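Local coordinates for protein probable 3-hydroxyisobutyrate dehydrogenase (Pseudomonas aeruginosa, PDB 3OBB) that catalyses the NAD-dependent oxidation of L-serine and methyl-L-serine, acts weakly on beta-hydroxyisobutyrate, and works as a homotetramer built as a dimer of dimers, at residues P68-V73 and T98-S103; L92-S97 and E147-L152; L199-L204 and N222-V227; G239-Q244 and R285-V290. All blocks are in the same frame, centred on the assembly; numbering follows the deposited sequence.

Interaction 1. Residues P68-V73 and T98-S103; sequences PASQHV and TIAPTS
S70 and I99 bury the most surface here, and V73 adds an apolar touch. The S70 hydroxyl reaches across to the backbone at A100. The A100 N-H donates to S70 OG at 3.2 Å with a nearly straight angle of 164°. S70 OG stands anti to its own backbone N (chi1 -167°), which lets OG reach segment 98-103. The same oxygen rests 3.4 Å from I99 CB. I99 sends its two branches to different partners. Its CG2 lies 3.6 Å from S70 CA, while its CD1 meets V73 CG1 at 3.8 Å. The V73 and I99 side chains cross at about a right angle. A water links the two loops, donating to P68 O at 3.1 Å and to T98 O at 2.7 Å. P68 and T98 both belong to the NAD(+) binding site, and T98 OG1 is hydrogen-bonded to the active-site residue K173. The contact joins the starts of helices 70-78 and 101-112, where the chain leaves strands 62-65 and 92-95. I107 of helix 101-112 packs on both V73 and I99, and L252 of helix 243-260 touches S70 and T98.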
loop_
_atom_site.group_PDB
_atom_site.type_symbol
_atom_site.label_atom_id
_atom_site.label_comp_id
_atom_site.label_asym_id
_atom_site.label_seq_id
_atom_site.Cartn_x
_atom_site.Cartn_y
_atom_site.Cartn_z
ATOM N N PRO A 68 -21.639 5.232 -20.571
ATOM C CA PRO A 68 -20.289 5.142 -20.010
ATOM C C PRO A 68 -19.989 5.964 -18.719
ATOM O O PRO A 68 -19.188 5.490 -17.892
ATOM C CB PRO A 68 -19.389 5.566 -21.184
ATOM C CG PRO A 68 -20.330 5.742 -22.373
ATOM C CD PRO A 68 -21.647 6.031 -21.807
ATOM N N ALA A 69 -20.615 7.137 -18.525
ATOM C CA ALA A 69 -20.263 7.980 -17.365
ATOM C C ALA A 69 -21.293 8.088 -16.215
ATOM O O ALA A 69 -22.500 8.244 -16.438
ATOM C CB ALA A 69 -19.804 9.366 -17.821
ATOM N N SER A 70 -20.775 8.017 -14.985
ATOM C CA SER A 70 -21.548 8.146 -13.717
ATOM C C SER A 70 -22.330 9.496 -13.586
ATOM O O SER A 70 -23.488 9.520 -13.128
ATOM C CB SER A 70 -20.623 7.867 -12.491
ATOM O OG SER A 70 -21.320 7.681 -11.244
ATOM N N GLN A 71 -21.711 10.602 -13.999
ATOM C CA GLN A 71 -22.412 11.897 -13.962
ATOM C C GLN A 71 -22.902 12.354 -15.353
ATOM O O GLN A 71 -23.291 13.501 -15.546
ATOM C CB GLN A 71 -21.608 12.973 -13.192
ATOM C CG GLN A 71 -20.964 12.481 -11.862
ATOM C CD GLN A 71 -21.922 12.445 -10.639
ATOM O OE1 GLN A 71 -22.208 11.370 -10.074
ATOM N NE2 GLN A 71 -22.389 13.626 -10.215
ATOM N N HIS A 72 -22.884 11.431 -16.311
ATOM C CA HIS A 72 -23.705 11.531 -17.517
ATOM C C HIS A 72 -25.104 11.018 -17.189
ATOM O O HIS A 72 -26.096 11.666 -17.484
ATOM C CB HIS A 72 -23.137 10.656 -18.637
ATOM C CG HIS A 72 -22.623 11.411 -19.827
ATOM N ND1 HIS A 72 -22.900 12.745 -20.055
ATOM C CD2 HIS A 72 -21.890 10.994 -20.890
ATOM C CE1 HIS A 72 -22.336 13.123 -21.191
ATOM N NE2 HIS A 72 -21.728 12.075 -21.724
ATOM N N VAL A 73 -25.150 9.829 -16.592
ATOM C CA VAL A 73 -26.382 9.095 -16.301
ATOM C C VAL A 73 -27.374 9.885 -15.416
ATOM O O VAL A 73 -28.582 9.920 -15.681
ATOM C CB VAL A 73 -26.027 7.727 -15.647
ATOM C CG1 VAL A 73 -27.150 7.187 -14.785
ATOM C CG2 VAL A 73 -25.631 6.698 -16.715
ATOM N N THR A 98 -22.776 1.356 -14.787
ATOM C CA THR A 98 -22.094 1.285 -13.517
ATOM C C THR A 98 -21.833 2.696 -13.043
ATOM O O THR A 98 -21.091 3.460 -13.693
ATOM C CB THR A 98 -20.783 0.479 -13.632
ATOM O OG1 THR A 98 -21.115 -0.866 -13.998
ATOM C CG2 THR A 98 -20.041 0.465 -12.300
ATOM N N ILE A 99 -22.456 3.025 -11.911
ATOM C CA ILE A 99 -22.394 4.358 -11.351
ATOM C C ILE A 99 -22.310 4.222 -9.842
ATOM O O ILE A 99 -22.629 3.169 -9.301
ATOM C CB ILE A 99 -23.632 5.206 -11.772
ATOM C CG1 ILE A 99 -24.926 4.655 -11.142
ATOM C CG2 ILE A 99 -23.738 5.261 -13.298
ATOM C CD1 ILE A 99 -26.202 5.474 -11.479
ATOM N N ALA A 100 -21.861 5.268 -9.166
ATOM C CA ALA A 100 -21.765 5.247 -7.714
ATOM C C ALA A 100 -23.129 4.902 -7.086
ATOM O O ALA A 100 -24.167 5.394 -7.538
ATOM C CB ALA A 100 -21.228 6.565 -7.194
ATOM N N PRO A 101 -23.136 3.989 -6.100
ATOM C CA PRO A 101 -24.341 3.656 -5.365
ATOM C C PRO A 101 -25.135 4.867 -4.880
ATOM O O PRO A 101 -26.357 4.846 -4.971
ATOM C CB PRO A 101 -23.799 2.850 -4.178
ATOM C CG PRO A 101 -22.665 2.143 -4.750
ATOM C CD PRO A 101 -22.012 3.126 -5.678
ATOM N N THR A 102 -24.452 5.887 -4.352
ATOM C CA THR A 102 -25.111 7.102 -3.874
ATOM C C THR A 102 -25.929 7.658 -5.032
ATOM O O THR A 102 -27.135 7.865 -4.907
ATOM C CB THR A 102 -24.116 8.173 -3.336
ATOM O OG1 THR A 102 -23.459 7.672 -2.169
ATOM C CG2 THR A 102 -24.848 9.447 -2.942
ATOM N N SER A 103 -25.270 7.864 -6.162
ATOM C CA SER A 103 -25.936 8.336 -7.371
ATOM C C SER A 103 -27.129 7.464 -7.814
ATOM O O SER A 103 -28.162 8.006 -8.210
ATOM C CB SER A 103 -24.928 8.529 -8.492
ATOM O OG SER A 103 -25.579 8.600 -9.735
HETATM O O HOH W 1 -19.711 3.097 -16.023
#

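Interaction 2. Residues L92-S97 and E147-L152; sequences LVLECS and EKARPL
L92 and L94 meet A149 and L152 in a contact made of apolar side chains. L92 reaches the helix with one methyl: CD1 lies 3.7 Å from A149 CA and touches its CB as well. L94 uses both branches. Its CD1 packs on A149 CB at 3.8 Å, and its CD2 meets L152 CD1, also at 3.8 Å. The A149 methyl is therefore shared by L92 and L94, which point from the same face of the strand. V62 and L119, from the neighbouring strands 62-65 and 117-124, extend this apolar layer. The polar interactions do not join the two segments. On the helix, R150 NE forms a salt bridge with E147 OE2 at 3.3 Å, in the guanidinium plane, and K148 pairs with E144. At the strand end, S97 OG donates to E95 OE1 at 2.9 Å, and S65 also bonds to that oxygen. The axes of strand 92-95 and of the helical segment 147-152 come within 9.6 Å and cross at -60°. Helix 143-156 covers one face of the sheet. On the other, V93 and E95 touch Y77 of helix 70-78. This is the layered alpha-beta-alpha packing of a Rossmann-type NAD-binding domain.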
loop_
_atom_site.group_PDB
_atom_site.type_symbol
_atom_site.label_atom_id
_atom_site.label_comp_id
_atom_site.label_asym_id
_atom_site.label_seq_id
_atom_site.Cartn_x
_atom_site.Cartn_y
_atom_site.Cartn_z
ATOM N N LEU A 92 -41.462 0.467 -16.594
ATOM C CA LEU A 92 -40.310 -0.117 -15.881
ATOM C C LEU A 92 -39.002 0.515 -16.344
ATOM O O LEU A 92 -38.738 0.561 -17.547
ATOM C CB LEU A 92 -40.223 -1.587 -16.275
ATOM C CG LEU A 92 -39.709 -2.708 -15.397
ATOM C CD1 LEU A 92 -39.275 -3.834 -16.289
ATOM C CD2 LEU A 92 -38.590 -2.286 -14.463
ATOM N N VAL A 93 -38.174 0.979 -15.407
ATOM C CA VAL A 93 -36.858 1.504 -15.764
ATOM C C VAL A 93 -35.756 0.563 -15.273
ATOM O O VAL A 93 -35.724 0.210 -14.103
ATOM C CB VAL A 93 -36.606 2.938 -15.224
ATOM C CG1 VAL A 93 -35.285 3.486 -15.780
ATOM C CG2 VAL A 93 -37.718 3.870 -15.580
ATOM N N LEU A 94 -34.886 0.140 -16.196
ATOM C CA LEU A 94 -33.690 -0.656 -15.881
ATOM C C LEU A 94 -32.432 0.173 -16.148
ATOM O O LEU A 94 -32.048 0.351 -17.296
ATOM C CB LEU A 94 -33.678 -1.940 -16.730
ATOM C CG LEU A 94 -34.531 -3.174 -16.330
ATOM C CD1 LEU A 94 -35.700 -2.838 -15.434
ATOM C CD2 LEU A 94 -34.999 -4.042 -17.507
ATOM N N GLU A 95 -31.815 0.711 -15.099
ATOM C CA GLU A 95 -30.592 1.484 -15.239
ATOM C C GLU A 95 -29.340 0.577 -14.960
ATOM O O GLU A 95 -29.041 0.226 -13.785
ATOM C CB GLU A 95 -30.634 2.722 -14.338
ATOM C CG GLU A 95 -29.858 3.913 -14.873
ATOM C CD GLU A 95 -28.456 3.528 -15.400
ATOM O OE1 GLU A 95 -28.214 3.584 -16.642
ATOM O OE2 GLU A 95 -27.609 3.164 -14.557
ATOM N N CYS A 96 -28.636 0.238 -16.050
ATOM C CA CYS A 96 -27.645 -0.855 -16.097
ATOM C C CYS A 96 -26.225 -0.373 -16.269
ATOM O O CYS A 96 -25.317 -1.182 -16.431
ATOM C CB CYS A 96 -27.921 -1.824 -17.249
ATOM S SG CYS A 96 -29.533 -2.576 -17.198
ATOM N N SER A 97 -26.042 0.941 -16.225
ATOM C CA SER A 97 -24.710 1.508 -16.190
ATOM C C SER A 97 -24.082 1.185 -14.856
ATOM O O SER A 97 -24.768 0.822 -13.896
ATOM C CB SER A 97 -24.787 3.028 -16.335
ATOM O OG SER A 97 -25.445 3.352 -17.540
ATOM N N GLU A 147 -39.379 -8.941 -10.651
ATOM C CA GLU A 147 -40.243 -9.916 -11.310
ATOM C C GLU A 147 -40.690 -9.474 -12.696
ATOM O O GLU A 147 -40.593 -10.265 -13.627
ATOM C CB GLU A 147 -41.390 -10.410 -10.413
ATOM C CG GLU A 147 -40.901 -11.374 -9.297
ATOM C CD GLU A 147 -39.626 -12.167 -9.681
ATOM O OE1 GLU A 147 -38.614 -12.081 -8.947
ATOM O OE2 GLU A 147 -39.624 -12.861 -10.726
ATOM N N LYS A 148 -41.107 -8.214 -12.843
ATOM C CA LYS A 148 -41.500 -7.675 -14.165
ATOM C C LYS A 148 -40.329 -7.709 -15.151
ATOM O O LYS A 148 -40.484 -8.115 -16.305
ATOM C CB LYS A 148 -42.036 -6.239 -14.058
ATOM C CG LYS A 148 -43.512 -6.123 -13.713
ATOM C CD LYS A 148 -43.816 -4.795 -13.009
ATOM C CE LYS A 148 -45.329 -4.580 -12.812
ATOM N NZ LYS A 148 -45.582 -3.840 -11.525
ATOM N N ALA A 149 -39.155 -7.299 -14.678
ATOM C CA ALA A 149 -37.969 -7.228 -15.524
ATOM C C ALA A 149 -37.376 -8.581 -15.898
ATOM O O ALA A 149 -36.558 -8.659 -16.813
ATOM C CB ALA A 149 -36.883 -6.355 -14.870
ATOM N N ARG A 150 -37.760 -9.638 -15.197
ATOM C CA ARG A 150 -37.026 -10.890 -15.334
ATOM C C ARG A 150 -36.823 -11.375 -16.787
ATOM O O ARG A 150 -35.671 -11.573 -17.191
ATOM C CB ARG A 150 -37.563 -11.991 -14.420
ATOM C CG ARG A 150 -36.688 -13.221 -14.499
ATOM C CD ARG A 150 -37.124 -14.324 -13.565
ATOM N NE ARG A 150 -36.930 -13.970 -12.168
ATOM C CZ ARG A 150 -35.758 -13.933 -11.531
ATOM N NH1 ARG A 150 -34.609 -14.213 -12.153
ATOM N NH2 ARG A 150 -35.744 -13.603 -10.253
ATOM N N PRO A 151 -37.919 -11.535 -17.580
ATOM C CA PRO A 151 -37.755 -12.015 -18.963
ATOM C C PRO A 151 -36.774 -11.189 -19.802
ATOM O O PRO A 151 -36.202 -11.716 -20.764
ATOM C CB PRO A 151 -39.170 -11.902 -19.548
ATOM C CG PRO A 151 -40.089 -11.963 -18.376
ATOM C CD PRO A 151 -39.342 -11.295 -17.253
ATOM N N LEU A 152 -36.592 -9.913 -19.453
ATOM C CA LEU A 152 -35.648 -9.030 -20.158
ATOM C C LEU A 152 -34.186 -9.314 -19.796
ATOM O O LEU A 152 -33.305 -9.280 -20.663
ATOM C CB LEU A 152 -35.959 -7.557 -19.888
ATOM C CG LEU A 152 -37.241 -6.971 -20.468
ATOM C CD1 LEU A 152 -37.472 -5.610 -19.861
ATOM C CD2 LEU A 152 -37.130 -6.873 -21.963
#

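Interaction 3. Residues L199-L204 and N222-V227; sequences LEAKVL and NPWPGV
K202 runs along the loop 222-227 with its chain extended beyond CG. Its CG is anti to the carbonyl carbon (chi1 -81°) and lies 4.2 Å from V227 CG2; the two side chains run antiparallel alongside each other. Further out, CE comes to 3.4 Å from G226 O. At the tip, NZ donates to a water at 2.8 Å, and that water makes a weak bond to G226 O. The link through solvent is a loose one. Beside it, A201 puts its methyl over one face of the W224 indole. A201 CB is 3.7 Å from the centroid of the five-membered ring, a CH-pi contact 28° off the ring normal. The nearest ring atom is W224 CD1, at 3.4 Å from A201 CB. V227 CG2 touches the same methyl at 3.8 Å. The loop is shaped by an Asx turn, in which N222 OD1 accepts from W224 N at 2.8 Å in the carbonyl plane. M191 of helix 168-196 also packs on both A201 and W224. L199, just before helix 201-209, and V203 and L204 on it pack on a second subunit. The contact belongs to the all-helical C-terminal domain, where a loop containing an Asx turn lies against the start of helix 201-209.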
loop_
_atom_site.group_PDB
_atom_site.type_symbol
_atom_site.label_atom_id
_atom_site.label_comp_id
_atom_site.label_asym_id
_atom_site.label_seq_id
_atom_site.Cartn_x
_atom_site.Cartn_y
_atom_site.Cartn_z
ATOM N N LEU A 199 10.871 -20.349 -12.317
ATOM C CA LEU A 199 9.738 -21.237 -12.637
ATOM C C LEU A 199 9.195 -21.031 -14.043
ATOM O O LEU A 199 9.257 -19.935 -14.570
ATOM C CB LEU A 199 8.599 -21.033 -11.647
ATOM C CG LEU A 199 8.555 -21.911 -10.390
ATOM C CD1 LEU A 199 9.927 -22.099 -9.731
ATOM C CD2 LEU A 199 7.570 -21.297 -9.416
ATOM N N GLU A 200 8.614 -22.072 -14.623
ATOM C CA GLU A 200 7.932 -21.930 -15.889
ATOM C C GLU A 200 6.564 -21.365 -15.592
ATOM O O GLU A 200 5.837 -21.896 -14.734
ATOM C CB GLU A 200 7.750 -23.290 -16.561
ATOM C CG GLU A 200 9.003 -23.860 -17.164
ATOM C CD GLU A 200 8.699 -25.162 -17.898
ATOM O OE1 GLU A 200 9.233 -26.203 -17.482
ATOM O OE2 GLU A 200 7.890 -25.151 -18.866
ATOM N N ALA A 201 6.185 -20.317 -16.327
ATOM C CA ALA A 201 4.943 -19.602 -16.060
ATOM C C ALA A 201 3.730 -20.557 -16.020
ATOM O O ALA A 201 2.921 -20.467 -15.102
ATOM C CB ALA A 201 4.744 -18.484 -17.075
ATOM N N LYS A 202 3.628 -21.486 -16.974
ATOM C CA LYS A 202 2.461 -22.399 -17.049
ATOM C C LYS A 202 2.402 -23.410 -15.923
ATOM O O LYS A 202 1.312 -23.821 -15.534
ATOM C CB LYS A 202 2.426 -23.198 -18.349
ATOM C CG LYS A 202 1.865 -22.442 -19.543
ATOM C CD LYS A 202 1.919 -23.365 -20.769
ATOM C CE LYS A 202 1.750 -22.617 -22.069
ATOM N NZ LYS A 202 1.220 -23.533 -23.142
ATOM N N VAL A 203 3.559 -23.813 -15.402
ATOM C CA VAL A 203 3.592 -24.718 -14.268
ATOM C C VAL A 203 3.124 -24.004 -13.005
ATOM O O VAL A 203 2.286 -24.516 -12.283
ATOM C CB VAL A 203 5.004 -25.328 -14.019
ATOM C CG1 VAL A 203 4.970 -26.220 -12.765
ATOM C CG2 VAL A 203 5.515 -26.119 -15.268
ATOM N N LEU A 204 3.675 -22.818 -12.754
ATOM C CA LEU A 204 3.253 -21.997 -11.622
ATOM C C LEU A 204 1.767 -21.626 -11.671
ATOM O O LEU A 204 1.098 -21.706 -10.632
ATOM C CB LEU A 204 4.112 -20.744 -11.499
ATOM C CG LEU A 204 3.653 -19.796 -10.409
ATOM C CD1 LEU A 204 3.799 -20.392 -8.968
ATOM C CD2 LEU A 204 4.361 -18.458 -10.526
ATOM N N ASN A 222 -5.562 -15.318 -17.363
ATOM C CA ASN A 222 -4.217 -15.265 -16.793
ATOM C C ASN A 222 -3.427 -14.078 -17.364
ATOM O O ASN A 222 -3.397 -13.911 -18.577
ATOM C CB ASN A 222 -3.501 -16.609 -17.010
ATOM C CG ASN A 222 -2.156 -16.663 -16.280
ATOM O OD1 ASN A 222 -1.222 -15.891 -16.621
ATOM N ND2 ASN A 222 -2.065 -17.511 -15.224
ATOM N N PRO A 223 -2.829 -13.214 -16.506
ATOM C CA PRO A 223 -2.118 -12.030 -17.036
ATOM C C PRO A 223 -0.750 -12.236 -17.696
ATOM O O PRO A 223 -0.208 -11.279 -18.258
ATOM C CB PRO A 223 -1.974 -11.146 -15.792
ATOM C CG PRO A 223 -1.854 -12.125 -14.688
ATOM C CD PRO A 223 -2.840 -13.193 -15.022
ATOM N N TRP A 224 -0.211 -13.455 -17.658
ATOM C CA TRP A 224 1.135 -13.766 -18.214
ATOM C C TRP A 224 1.062 -14.227 -19.665
ATOM O O TRP A 224 0.381 -15.215 -19.948
ATOM C CB TRP A 224 1.853 -14.841 -17.389
ATOM C CG TRP A 224 3.338 -14.859 -17.687
ATOM C CD1 TRP A 224 3.972 -15.576 -18.661
ATOM C CD2 TRP A 224 4.354 -14.104 -17.027
ATOM N NE1 TRP A 224 5.325 -15.337 -18.625
ATOM C CE2 TRP A 224 5.579 -14.412 -17.650
ATOM C CE3 TRP A 224 4.344 -13.158 -15.995
ATOM C CZ2 TRP A 224 6.792 -13.823 -17.260
ATOM C CZ3 TRP A 224 5.548 -12.581 -15.611
ATOM C CH2 TRP A 224 6.750 -12.912 -16.251
ATOM N N PRO A 225 1.724 -13.494 -20.591
ATOM C CA PRO A 225 1.585 -13.782 -22.038
ATOM C C PRO A 225 1.914 -15.217 -22.309
ATOM O O PRO A 225 2.895 -15.728 -21.745
ATOM C CB PRO A 225 2.654 -12.875 -22.697
ATOM C CG PRO A 225 2.644 -11.612 -21.767
ATOM C CD PRO A 225 2.585 -12.308 -20.359
ATOM N N GLY A 226 1.095 -15.868 -23.139
ATOM C CA GLY A 226 1.378 -17.277 -23.508
ATOM C C GLY A 226 0.778 -18.321 -22.568
ATOM O O GLY A 226 0.663 -19.483 -22.943
ATOM N N VAL A 227 0.367 -17.926 -21.363
ATOM C CA VAL A 227 -0.226 -18.920 -20.469
ATOM C C VAL A 227 -1.585 -19.405 -20.985
ATOM O O VAL A 227 -1.769 -20.614 -21.206
ATOM C CB VAL A 227 -0.240 -18.491 -18.989
ATOM C CG1 VAL A 227 -1.031 -19.508 -18.131
ATOM C CG2 VAL A 227 1.197 -18.433 -18.485
HETATM O O HOH W 2 -0.810 -22.198 -24.573
#

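Interaction 4. Residues G239-Q244 and R285-V290; sequences GGFMAQ and RDFSVV. With ACT (acetate ion), chain D.
The backbones of M242 and D286 form a single beta bridge, with F287 N donating to F241 O at 2.7 Å and A243 N to R285 O at 2.8 Å. The second bond runs nearly along the carbonyl axis of R285. A CA-H...O contact from M242 CA to the same R285 oxygen adds to it. D286 then ties its carboxylate to both segments. Its OD1 takes the F241 N-H at 2.9 Å through the anti lone pair, and Y221 also bonds to OD1. Its OD2 accepts from S288 N at 2.9 Å, from above the carboxylate plane, in an Asx turn. S288 OG is a second partner of OD2, so both oxygens are gripped and the group is held in place. Beside this polar patch, F241 turns its ring edge toward the face of F287. The planes stand at 75° and the closest carbons, F241 CD1 and F287 CD1, are 3.7 Å apart. F287 has CG between the backbone N and the carbonyl carbon (chi1 72°), which brings its ring beside F241. At G240, the backbone N donates to an acetate, probably from the crystallisation liquor. F241 also lies close to a bound HEPES molecule, to another acetate and to the NAD(+)-binding K248. The bridge thus fastens the loop before helix 243-260 to the C-terminal segment, beside what is probably a pocket near the NAD(+) site.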
loop_
_atom_site.group_PDB
_atom_site.type_symbol
_atom_site.label_atom_id
_atom_site.label_comp_id
_atom_site.label_asym_id
_atom_site.label_seq_id
_atom_site.Cartn_x
_atom_site.Cartn_y
_atom_site.Cartn_z
ATOM N N GLY A 239 -7.877 -5.370 -26.655
ATOM C CA GLY A 239 -9.263 -5.751 -26.400
ATOM C C GLY A 239 -9.523 -5.985 -24.934
ATOM O O GLY A 239 -8.903 -5.335 -24.087
ATOM N N GLY A 240 -10.408 -6.939 -24.629
ATOM C CA GLY A 240 -10.783 -7.250 -23.248
ATOM C C GLY A 240 -11.482 -6.106 -22.517
ATOM O O GLY A 240 -12.448 -5.556 -22.990
ATOM N N PHE A 241 -10.986 -5.737 -21.354
ATOM C CA PHE A 241 -11.683 -4.774 -20.518
ATOM C C PHE A 241 -10.664 -3.704 -20.156
ATOM O O PHE A 241 -9.707 -3.969 -19.435
ATOM C CB PHE A 241 -12.240 -5.513 -19.291
ATOM C CG PHE A 241 -12.841 -4.611 -18.226
ATOM C CD1 PHE A 241 -12.337 -4.618 -16.948
ATOM C CD2 PHE A 241 -13.923 -3.777 -18.510
ATOM C CE1 PHE A 241 -12.924 -3.786 -15.914
ATOM C CE2 PHE A 241 -14.490 -2.978 -17.511
ATOM C CZ PHE A 241 -13.964 -2.993 -16.204
HETATM N N MSE A 242 -10.867 -2.498 -20.675
HETATM C CA MSE A 242 -9.848 -1.461 -20.630
HETATM C C MSE A 242 -9.423 -1.137 -19.209
HETATM O O MSE A 242 -10.254 -1.028 -18.307
HETATM C CB MSE A 242 -10.375 -0.162 -21.240
HETATM C CG MSE A 242 -10.890 -0.262 -22.649
HETATM SE SE MSE A 242 -11.076 1.522 -23.474
HETATM C CE MSE A 242 -11.642 2.641 -22.051
ATOM N N ALA A 243 -8.129 -0.924 -19.043
ATOM C CA ALA A 243 -7.561 -0.470 -17.778
ATOM C C ALA A 243 -8.249 0.797 -17.287
ATOM O O ALA A 243 -8.430 0.994 -16.074
ATOM C CB ALA A 243 -6.026 -0.225 -17.946
ATOM N N GLN A 244 -8.611 1.675 -18.225
ATOM C CA GLN A 244 -9.236 2.954 -17.860
ATOM C C GLN A 244 -10.586 2.712 -17.195
ATOM O O GLN A 244 -10.915 3.379 -16.203
ATOM C CB GLN A 244 -9.384 3.871 -19.071
ATOM C CG GLN A 244 -9.945 5.239 -18.735
ATOM C CD GLN A 244 -10.041 6.130 -19.989
ATOM O OE1 GLN A 244 -9.993 5.635 -21.123
ATOM N NE2 GLN A 244 -10.210 7.432 -19.780
ATOM N N ARG A 285 -5.573 -0.538 -23.028
ATOM C CA ARG A 285 -5.188 -1.946 -23.025
ATOM C C ARG A 285 -6.127 -2.699 -22.085
ATOM O O ARG A 285 -6.795 -2.094 -21.202
ATOM C CB ARG A 285 -3.703 -2.144 -22.635
ATOM C CG ARG A 285 -2.708 -1.410 -23.557
ATOM C CD ARG A 285 -1.958 -2.388 -24.497
ATOM N NE ARG A 285 -0.787 -1.732 -25.090
ATOM C CZ ARG A 285 0.362 -2.331 -25.389
ATOM N NH1 ARG A 285 0.535 -3.632 -25.172
ATOM N NH2 ARG A 285 1.351 -1.617 -25.921
ATOM N N ASP A 286 -6.197 -4.015 -22.275
ATOM C CA ASP A 286 -6.934 -4.848 -21.333
ATOM C C ASP A 286 -6.338 -4.683 -19.921
ATOM O O ASP A 286 -5.113 -4.561 -19.770
ATOM C CB ASP A 286 -6.864 -6.315 -21.738
ATOM C CG ASP A 286 -7.427 -7.217 -20.655
ATOM O OD1 ASP A 286 -8.688 -7.226 -20.522
ATOM O OD2 ASP A 286 -6.616 -7.866 -19.913
ATOM N N PHE A 287 -7.189 -4.699 -18.890
ATOM C CA PHE A 287 -6.727 -4.397 -17.534
ATOM C C PHE A 287 -5.641 -5.372 -17.039
ATOM O O PHE A 287 -4.904 -5.035 -16.134
ATOM C CB PHE A 287 -7.912 -4.318 -16.539
ATOM C CG PHE A 287 -8.538 -5.658 -16.217
ATOM C CD1 PHE A 287 -9.130 -6.437 -17.227
ATOM C CD2 PHE A 287 -8.495 -6.167 -14.910
ATOM C CE1 PHE A 287 -9.712 -7.683 -16.927
ATOM C CE2 PHE A 287 -9.072 -7.400 -14.591
ATOM C CZ PHE A 287 -9.678 -8.167 -15.593
ATOM N N SER A 288 -5.524 -6.575 -17.617
ATOM C CA SER A 288 -4.422 -7.474 -17.216
ATOM C C SER A 288 -3.022 -6.974 -17.621
ATOM O O SER A 288 -2.014 -7.542 -17.205
ATOM C CB SER A 288 -4.683 -8.947 -17.622
ATOM O OG SER A 288 -4.604 -9.151 -19.021
ATOM N N VAL A 289 -2.971 -5.888 -18.390
ATOM C CA VAL A 289 -1.729 -5.168 -18.745
ATOM C C VAL A 289 -0.946 -4.721 -17.497
ATOM O O VAL A 289 0.273 -4.433 -17.557
ATOM C CB VAL A 289 -2.019 -3.966 -19.686
ATOM C CG1 VAL A 289 -2.567 -2.733 -18.889
ATOM C CG2 VAL A 289 -0.778 -3.602 -20.493
ATOM N N VAL A 290 -1.626 -4.767 -16.351
ATOM C CA VAL A 290 -0.967 -4.528 -15.075
ATOM C C VAL A 290 0.257 -5.446 -14.939
ATOM O O VAL A 290 1.199 -5.090 -14.248
ATOM C CB VAL A 290 -1.994 -4.652 -13.894
ATOM C CG1 VAL A 290 -2.342 -6.111 -13.590
ATOM C CG2 VAL A 290 -1.529 -3.908 -12.641
HETATM C C ACT D . -11.981 -9.091 -26.647
HETATM O O ACT D . -11.200 -8.119 -26.692
HETATM O OXT ACT D . -11.774 -9.960 -27.513
HETATM C CH3 ACT D . -13.093 -9.239 -25.644
#

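In the fold
Interactions 1 and 2 share the NAD-binding domain, with centres about 17 Å apart. They touch directly: V73 CG2 of interaction 1 lies 3.5 Å from S97 OG of interaction 2. Strand 92-95 leads straight into the loop that carries T98, the residue bonded to catalytic K173. Interactions 3 and 4 lie in the helical C-terminal domain, about 18 Å apart between centres, and meet where P223 CB packs 3.9 Å from S288 O. Interactions 1 and 4 approach the NAD(+) site from the two domains, their nearest atoms about 8 Å apart. K248, which binds NAD(+), lies near both S70 and F241. Interaction 3 is remote, about 36 Å from interaction 1 between centres, and away from the annotated sites.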